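Local coordinates for protein betaine aldehyde dehydrogenase (Staphylococcus aureus subsp. aureus COL, PDB 4QTO) that oxidises betaine aldehyde to glycine betaine with NAD as the coenzyme, as a member of the aldehyde dehydrogenase family, at residues 365-370 and 408-413; 402-407 and 419-424. All blocks are in the same frame, centred on the assembly; numbering follows the deposited sequence. Where two conformers were deposited one is given.

Contact 1 (365-370 and 408-413)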
ATOM      1  N   GLU A 365     -22.526  33.027 -26.000  1.00 19.91           N
ATOM      2  CA  GLU A 365     -22.636  34.215 -26.849  1.00 23.66           C
ATOM      3  C   GLU A 365     -22.128  35.472 -26.174  1.00 23.10           C
ATOM      4  O   GLU A 365     -21.426  36.309 -26.803  1.00 22.60           O
ATOM      5  CB  GLU A 365     -24.086  34.444 -27.292  1.00 28.12           C
ATOM      6  CG  GLU A 365     -24.483  33.396 -28.291  1.00 33.09           C
ATOM      7  CD  GLU A 365     -25.932  33.459 -28.737  1.00 40.78           C
ATOM      8  OE1 GLU A 365     -26.849  33.774 -27.937  1.00 39.82           O
ATOM      9  OE2 GLU A 365     -26.142  33.075 -29.899  1.00 45.34           O
ATOM     10  N   SER A 366     -22.452  35.635 -24.899  1.00 20.99           N
ATOM     11  CA  SER A 366     -22.002  36.806 -24.176  1.00 22.75           C
ATOM     12  C   SER A 366     -20.477  36.859 -24.099  1.00 22.32           C
ATOM     13  O   SER A 366     -19.880  37.928 -24.042  1.00 22.66           O
ATOM     14  CB  SER A 366     -22.615  36.866 -22.768  1.00 23.82           C
ATOM     15  OG  SER A 366     -22.062  35.876 -21.921  1.00 28.34           O
ATOM     16  N   TYR A 367     -19.828  35.688 -24.045  1.00 21.50           N
ATOM     17  CA  TYR A 367     -18.371  35.660 -24.001  1.00 20.49           C
ATOM     18  C   TYR A 367     -17.726  36.174 -25.287  1.00 19.69           C
ATOM     19  O   TYR A 367     -16.602  36.676 -25.255  1.00 18.13           O
ATOM     20  CB  TYR A 367     -17.851  34.272 -23.622  1.00 19.99           C
ATOM     21  CG  TYR A 367     -17.693  34.102 -22.153  1.00 21.48           C
ATOM     22  CD1 TYR A 367     -16.670  34.779 -21.468  1.00 22.07           C
ATOM     23  CD2 TYR A 367     -18.501  33.228 -21.421  1.00 23.92           C
ATOM     24  CE1 TYR A 367     -16.475  34.620 -20.107  1.00 24.66           C
ATOM     25  CE2 TYR A 367     -18.315  33.066 -20.053  1.00 26.46           C
ATOM     26  CZ  TYR A 367     -17.304  33.757 -19.400  1.00 26.31           C
ATOM     27  OH  TYR A 367     -17.134  33.583 -18.030  1.00 27.02           O
ATOM     28  N   MET A 368     -18.414  36.024 -26.405  1.00 19.62           N
ATOM     29  CA  MET A 368     -17.865  36.497 -27.671  1.00 20.61           C
ATOM     30  C   MET A 368     -17.715  38.027 -27.623  1.00 23.39           C
ATOM     31  O   MET A 368     -16.714  38.571 -28.057  1.00 21.90           O
ATOM     32  CB  MET A 368     -18.732  36.064 -28.839  1.00 21.39           C
ATOM     33  CG  MET A 368     -18.909  34.556 -29.017  1.00 21.56           C
ATOM     34  SD  MET A 368     -17.380  33.646 -29.239  1.00 21.24           S
ATOM     35  CE  MET A 368     -17.010  33.195 -27.560  1.00 19.85           C
ATOM     36  N   ASP A 369     -18.713  38.687 -27.062  1.00 25.47           N
ATOM     37  CA  ASP A 369     -18.699  40.128 -26.887  1.00 29.08           C
ATOM     38  C   ASP A 369     -17.544  40.539 -25.977  1.00 24.98           C
ATOM     39  O   ASP A 369     -16.828  41.499 -26.257  1.00 26.06           O
ATOM     40  CB  ASP A 369     -20.041  40.601 -26.274  1.00 36.76           C
ATOM     41  CG  ASP A 369     -21.236  40.384 -27.204  1.00 45.98           C
ATOM     42  OD1 ASP A 369     -21.018  40.352 -28.443  1.00 51.39           O
ATOM     43  OD2 ASP A 369     -22.388  40.244 -26.680  1.00 41.91           O
ATOM     44  N   VAL A 370     -17.370  39.806 -24.883  1.00 24.56           N
ATOM     45  CA  VAL A 370     -16.288  40.085 -23.946  1.00 21.00           C
ATOM     46  C   VAL A 370     -14.929  39.956 -24.623  1.00 19.94           C
ATOM     47  O   VAL A 370     -14.088  40.822 -24.486  1.00 18.87           O
ATOM     48  CB  VAL A 370     -16.355  39.154 -22.717  1.00 22.12           C
ATOM     49  CG1 VAL A 370     -15.106  39.282 -21.862  1.00 22.30           C
ATOM     50  CG2 VAL A 370     -17.598  39.460 -21.906  1.00 25.32           C
ATOM     51  N   MET A 408      -6.640  38.535 -20.228  1.00 19.98           N
ATOM     52  CA  MET A 408      -8.034  38.607 -20.667  1.00 19.05           C
ATOM     53  C   MET A 408      -9.016  37.679 -19.991  1.00 20.89           C
ATOM     54  O   MET A 408      -8.689  36.538 -19.684  1.00 18.71           O
ATOM     55  CB  MET A 408      -8.103  38.327 -22.164  1.00 19.55           C
ATOM     56  CG  MET A 408      -7.360  39.318 -23.027  1.00 20.62           C
ATOM     57  SD  MET A 408      -7.446  38.824 -24.757  1.00 21.94           S
ATOM     58  CE  MET A 408      -6.643  40.259 -25.510  1.00 24.75           C
ATOM     59  N   ARG A 409     -10.250  38.151 -19.807  1.00 21.79           N
ATOM     60  CA  ARG A 409     -11.296  37.291 -19.260  1.00 21.09           C
ATOM     61  C   ARG A 409     -11.566  36.044 -20.109  1.00 18.65           C
ATOM     62  O   ARG A 409     -11.842  34.968 -19.567  1.00 18.70           O
ATOM     63  CB  ARG A 409     -12.620  38.063 -19.119  1.00 22.85           C
ATOM     64  CG  ARG A 409     -12.610  39.174 -18.092  1.00 24.71           C
ATOM     65  CD  ARG A 409     -14.014  39.773 -17.956  1.00 24.95           C
ATOM     66  NE  ARG A 409     -14.985  38.760 -17.570  1.00 24.06           N
ATOM     67  CZ  ARG A 409     -16.301  38.837 -17.726  1.00 25.28           C
ATOM     68  NH1 ARG A 409     -16.869  39.900 -18.288  1.00 29.89           N
ATOM     69  NH2 ARG A 409     -17.057  37.818 -17.346  1.00 26.24           N
ATOM     70  N   ILE A 410     -11.481  36.186 -21.433  0.50 15.88           N
ATOM     71  CA  ILE A 410     -11.767  35.056 -22.330  0.50 14.53           C
ATOM     72  C   ILE A 410     -10.741  33.943 -22.127  0.50 15.35           C
ATOM     73  O   ILE A 410     -11.053  32.788 -22.379  0.50 14.82           O
ATOM     74  CB  ILE A 410     -11.888  35.498 -23.811  0.50 14.20           C
ATOM     75  CG1 ILE A 410     -12.465  34.390 -24.723  0.50 12.83           C
ATOM     76  CG2 ILE A 410     -10.557  36.002 -24.364  0.50 13.79           C
ATOM     77  CD1 ILE A 410     -13.918  34.060 -24.514  0.50 12.61           C
ATOM     78  N   VAL A 411      -9.540  34.298 -21.682  1.00 16.75           N
ATOM     79  CA  VAL A 411      -8.484  33.308 -21.436  1.00 17.14           C
ATOM     80  C   VAL A 411      -8.618  32.770 -20.026  1.00 18.45           C
ATOM     81  O   VAL A 411      -8.455  31.568 -19.814  1.00 21.02           O
ATOM     82  CB  VAL A 411      -7.074  33.897 -21.665  1.00 17.09           C
ATOM     83  CG1 VAL A 411      -6.002  32.920 -21.180  1.00 16.61           C
ATOM     84  CG2 VAL A 411      -6.889  34.220 -23.133  1.00 18.19           C
ATOM     85  N   GLN A 412      -8.938  33.627 -19.054  1.00 18.23           N
ATOM     86  CA  GLN A 412      -9.007  33.193 -17.663  1.00 21.19           C
ATOM     87  C   GLN A 412     -10.264  32.432 -17.261  1.00 23.35           C
ATOM     88  O   GLN A 412     -10.194  31.527 -16.429  1.00 24.96           O
ATOM     89  CB  GLN A 412      -8.842  34.388 -16.747  1.00 20.04           C
ATOM     90  CG  GLN A 412      -7.449  34.991 -16.768  1.00 20.17           C
ATOM     91  CD  GLN A 412      -6.404  34.051 -16.200  1.00 20.15           C
ATOM     92  OE1 GLN A 412      -6.638  33.427 -15.154  1.00 18.51           O
ATOM     93  NE2 GLN A 412      -5.243  33.970 -16.842  1.00 19.66           N
ATOM     94  N   GLU A 413     -11.391  32.743 -17.883  1.00 19.35           N
ATOM     95  CA  GLU A 413     -12.663  32.153 -17.511  1.00 17.97           C
ATOM     96  C   GLU A 413     -13.124  30.970 -18.362  1.00 17.84           C
ATOM     97  O   GLU A 413     -12.919  30.931 -19.578  1.00 20.70           O
ATOM     98  CB  GLU A 413     -13.734  33.258 -17.494  1.00 18.40           C
ATOM     99  CG  GLU A 413     -13.351  34.394 -16.561  1.00 18.74           C
ATOM    100  CD  GLU A 413     -14.344  35.546 -16.558  1.00 21.96           C
ATOM    101  OE1 GLU A 413     -15.493  35.376 -17.022  1.00 24.49           O
ATOM    102  OE2 GLU A 413     -13.962  36.618 -16.076  1.00 22.96           O
TER

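Contact 2 (402-407 and 419-424)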
ATOM      1  N   THR A 402      -8.097  34.224 -31.402  1.00 14.35           N
ATOM      2  CA  THR A 402      -6.669  34.502 -31.519  1.00 15.74           C
ATOM      3  C   THR A 402      -6.310  35.905 -31.026  1.00 17.25           C
ATOM      4  O   THR A 402      -7.179  36.687 -30.644  1.00 16.73           O
ATOM      5  CB  THR A 402      -6.210  34.359 -32.978  1.00 16.18           C
ATOM      6  OG1 THR A 402      -6.944  35.267 -33.803  1.00 16.76           O
ATOM      7  CG2 THR A 402      -6.417  32.941 -33.487  1.00 16.15           C
ATOM      8  N   ASN A 403      -5.011  36.214 -31.029  1.00 19.40           N
ATOM      9  CA  ASN A 403      -4.550  37.562 -30.620  1.00 22.81           C
ATOM     10  C   ASN A 403      -5.040  37.867 -29.185  1.00 24.36           C
ATOM     11  O   ASN A 403      -5.593  38.941 -28.906  1.00 26.80           O
ATOM     12  CB  ASN A 403      -5.000  38.643 -31.606  1.00 27.83           C
ATOM     13  CG  ASN A 403      -4.198  39.932 -31.475  1.00 35.37           C
ATOM     14  OD1 ASN A 403      -3.052  39.918 -31.046  1.00 36.29           O
ATOM     15  ND2 ASN A 403      -4.796  41.054 -31.886  1.00 41.22           N
ATOM     16  N   CYS A 404      -4.896  36.881 -28.309  0.50 23.45           N
ATOM     17  CA  CYS A 404      -5.302  37.045 -26.911  0.50 23.79           C
ATOM     18  C   CYS A 404      -4.119  36.823 -25.956  0.50 22.29           C
ATOM     19  O   CYS A 404      -3.018  36.443 -26.386  0.50 23.12           O
ATOM     20  CB  CYS A 404      -6.619  36.308 -26.528  0.50 24.06           C
ATOM     21  SG  CYS A 404      -7.166  34.733 -27.197  0.50 20.27           S
ATOM     22  N   ASP A 405      -4.303  37.195 -24.693  1.00 20.63           N
ATOM     23  CA  ASP A 405      -3.256  37.065 -23.719  1.00 20.42           C
ATOM     24  C   ASP A 405      -3.836  36.756 -22.370  1.00 18.10           C
ATOM     25  O   ASP A 405      -5.025  36.889 -22.132  1.00 15.89           O
ATOM     26  CB  ASP A 405      -2.374  38.298 -23.679  1.00 22.91           C
ATOM     27  CG  ASP A 405      -3.052  39.463 -23.073  1.00 27.27           C
ATOM     28  OD1 ASP A 405      -3.065  39.556 -21.829  1.00 33.21           O
ATOM     29  OD2 ASP A 405      -3.467  40.369 -23.838  1.00 34.75           O
ATOM     30  N   THR A 406      -2.961  36.309 -21.497  1.00 18.86           N
ATOM     31  CA  THR A 406      -3.348  35.815 -20.187  1.00 17.39           C
ATOM     32  C   THR A 406      -4.117  36.803 -19.305  1.00 19.13           C
ATOM     33  O   THR A 406      -4.858  36.383 -18.408  1.00 19.37           O
ATOM     34  CB  THR A 406      -2.107  35.253 -19.463  1.00 17.88           C
ATOM     35  OG1 THR A 406      -2.510  34.415 -18.382  1.00 18.40           O
ATOM     36  CG2 THR A 406      -1.185  36.364 -18.977  1.00 20.40           C
ATOM     37  N   SER A 407      -4.013  38.103 -19.587  1.00 19.35           N
ATOM     38  CA  SER A 407      -4.748  39.083 -18.793  1.00 21.35           C
ATOM     39  C   SER A 407      -6.242  39.121 -19.107  1.00 22.58           C
ATOM     40  O   SER A 407      -7.033  39.687 -18.339  1.00 23.37           O
ATOM     41  CB  SER A 407      -4.184  40.498 -19.044  1.00 24.88           C
ATOM     42  OG  SER A 407      -4.509  40.971 -20.341  1.00 25.49           O
ATOM     43  N   VAL A 419     -15.330  26.500 -28.074  1.00 13.19           N
ATOM     44  CA  VAL A 419     -14.475  27.672 -28.229  1.00 13.13           C
ATOM     45  C   VAL A 419     -13.108  27.380 -27.648  1.00 12.66           C
ATOM     46  O   VAL A 419     -13.010  26.853 -26.523  1.00 12.44           O
ATOM     47  CB  VAL A 419     -15.050  28.841 -27.396  1.00 14.94           C
ATOM     48  CG1 VAL A 419     -14.188  30.089 -27.493  1.00 15.62           C
ATOM     49  CG2 VAL A 419     -16.496  29.156 -27.778  1.00 15.74           C
ATOM     50  N   VAL A 420     -12.078  27.737 -28.394  1.00 12.21           N
ATOM     51  CA  VAL A 420     -10.694  27.675 -27.910  1.00 12.88           C
ATOM     52  C   VAL A 420     -10.034  29.026 -28.117  1.00 13.05           C
ATOM     53  O   VAL A 420     -10.409  29.780 -29.012  1.00 12.95           O
ATOM     54  CB  VAL A 420      -9.844  26.597 -28.621  1.00 12.84           C
ATOM     55  CG1 VAL A 420     -10.528  25.234 -28.531  1.00 13.63           C
ATOM     56  CG2 VAL A 420      -9.576  26.930 -30.077  1.00 13.05           C
ATOM     57  N   THR A 421      -9.070  29.344 -27.249  1.00 12.39           N
ATOM     58  CA  THR A 421      -8.214  30.521 -27.409  1.00 13.46           C
ATOM     59  C   THR A 421      -6.831  29.994 -27.780  1.00 13.16           C
ATOM     60  O   THR A 421      -6.494  28.848 -27.437  1.00 11.91           O
ATOM     61  CB  THR A 421      -8.076  31.369 -26.117  1.00 14.04           C
ATOM     62  OG1 THR A 421      -7.666  30.537 -25.013  1.00 13.98           O
ATOM     63  CG2 THR A 421      -9.377  32.040 -25.777  1.00 16.50           C
ATOM     64  N   VAL A 422      -6.040  30.811 -28.449  1.00 12.57           N
ATOM     65  CA  VAL A 422      -4.689  30.456 -28.839  1.00 12.76           C
ATOM     66  C   VAL A 422      -3.731  31.548 -28.366  1.00 13.39           C
ATOM     67  O   VAL A 422      -3.892  32.724 -28.746  1.00 15.32           O
ATOM     68  CB  VAL A 422      -4.538  30.270 -30.376  1.00 13.66           C
ATOM     69  CG1 VAL A 422      -3.137  29.773 -30.715  1.00 14.01           C
ATOM     70  CG2 VAL A 422      -5.565  29.257 -30.908  1.00 14.17           C
ATOM     71  N   GLU A 423      -2.726  31.159 -27.593  1.00 12.31           N
ATOM     72  CA  GLU A 423      -1.686  32.057 -27.108  1.00 13.05           C
ATOM     73  C   GLU A 423      -0.362  31.484 -27.528  1.00 13.53           C
ATOM     74  O   GLU A 423      -0.206  30.251 -27.563  1.00 11.60           O
ATOM     75  CB  GLU A 423      -1.648  32.119 -25.577  1.00 13.63           C
ATOM     76  CG  GLU A 423      -2.779  32.894 -24.921  1.00 14.89           C
ATOM     77  CD  GLU A 423      -2.923  32.488 -23.464  1.00 16.18           C
ATOM     78  OE1 GLU A 423      -2.317  33.122 -22.581  1.00 17.23           O
ATOM     79  OE2 GLU A 423      -3.536  31.421 -23.238  1.00 14.64           O
ATOM     80  N   GLY A 424       0.603  32.352 -27.781  1.00 12.06           N
ATOM     81  CA  GLY A 424       1.935  31.879 -28.112  1.00 12.77           C
ATOM     82  C   GLY A 424       2.857  31.880 -26.901  1.00 13.78           C
ATOM     83  O   GLY A 424       2.628  32.626 -25.927  1.00 15.19           O
TER
HETATM   84  O   HOH W   1      -3.274  33.921 -31.214  1.00 22.64           O
HETATM   85  O   HOH W   2      -2.560  35.116 -29.086  1.00 33.15           O
HETATM   86  O   HOH W   3      -0.603  35.111 -23.053  1.00 18.23           O

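Contact 1 (365-370 and 408-413)
Arg409 opens the short helix 409-412 by laying its side chain across Val370 of the long helix 358-373, the two side chains meeting at about a right angle. Its NH1 lies 3.7 Å from Val370 CG2, and its CB rests against CG1 of the same valine. A bend at chi3 (58°) swings NE and NH2 towards Glu413, one turn on, with the guanidinium still projecting towards helix 358-373; gripping side-on, NE reaches OE2 at 2.8 Å in a nearly straight bond, from above the carboxylate plane, and NH2 reaches OE1 at 2.9 Å. NH1 also bonds a triethylene glycol molecule, probably from the crystallisation liquor.

Next along the helix, Ile410, in the given one of its two conformers, brings CD1 to the base of Tyr367, 3.8 Å from its carbonyl O and 4.0 Å from its CB; Met368 CE touches the same methyl more loosely. Glu413, just past the helix, supplies the polar link. Its OE1 sits at the edge of the Tyr367 ring and accepts a hydrogen bond from Tyr367 OH at 2.6 Å through the anti lone pair, while the syn lone pair takes Arg409 NH2. Ring and carboxylate stand 81° apart. Two donors on OE1 and one on OE2 hold the carboxylate's rotation and probably favour its charged form.

Two loop-to-helix bonds add to the join, from the backbone N of Arg409 and of Ile410 to the carboxylate of Glu374. Beneath the polar group, Met368 and Ile410 pack on strands 399-402 and 419-425, placing both helices against the same stretch of the seven-stranded sheet.

Contact 2 (402-407 and 419-424)
Cys404 turns its sulfur onto the flank of Thr421, with SG 3.6 Å from CB and 3.8 Å from CG2. In the given conformer of Cys404, one of two, the sulfur packs directly on the strand here, joining the loop 402-407 to the strand 419-424. Thr421 CG2 stands anti to the carbonyl carbon, with OG1 at chi1 53°, which leaves the CB and methyl side to the sulfur while OG1 makes a weak hydrogen bond to the carbonyl of Ser317.

Glu423, two residues on along the same strand, runs alongside the loop instead. Its CG passes 3.8 Å from Cys404 O, and its extended chain carries OE1 to the start of Thr406. Thr406 N lies 3.4 Å from Glu423 OE1 at a poor angle for a hydrogen bond, and water 3 links the two, accepting from Thr406 N and donating to Glu423 OE1 at 2.7 Å. The other oxygen, OE2, forms a salt bridge with Arg318 NE, and Arg318 also donates through NH2 to Thr406 OG1, which bonds Asp437 as well; one arginine therefore ties both segments together.

Strands 399-402 and 419-425 are parallel neighbours in the seven-stranded sheet of the aldehyde dehydrogenase fold, and the loop peels away where the first of them ends. Water takes over from direct strand pairing at this point: Val422 O receives water 1, held by Asn403 N at 2.9 Å, and water 2, held by Cys404 N at 3.0 Å.

Farther along the loop, Asp405 points away from the strand and closes an Asx turn, its OD1 accepting from Ser407 N at 2.8 Å and also from Ser407 OG, the two donors meeting it from the anti and syn sides.

The centres of contacts 1 and 2 lie 10 Å apart on the same side of the chain's centre, and their segments alternate in sequence: 365-370, 402-407, 408-413, 419-424. The loop 402-407 runs straight into helix 409-412, which leads on to strand 419-425, so one connection between neighbouring parallel strands serves both contacts. They also touch directly: Gln412 NE2 probably bonds Thr406 O, and Val411 packs against Asp405 O and Glu423. Contact 1 ties this connection to helix 358-373, and contact 2 joins its start to strand 419-425 by direct packing and bridging waters. Together they seat helix 358-373 and the crossover connection on one side of the seven-stranded sheet, which belongs to the catalytic domain in this family.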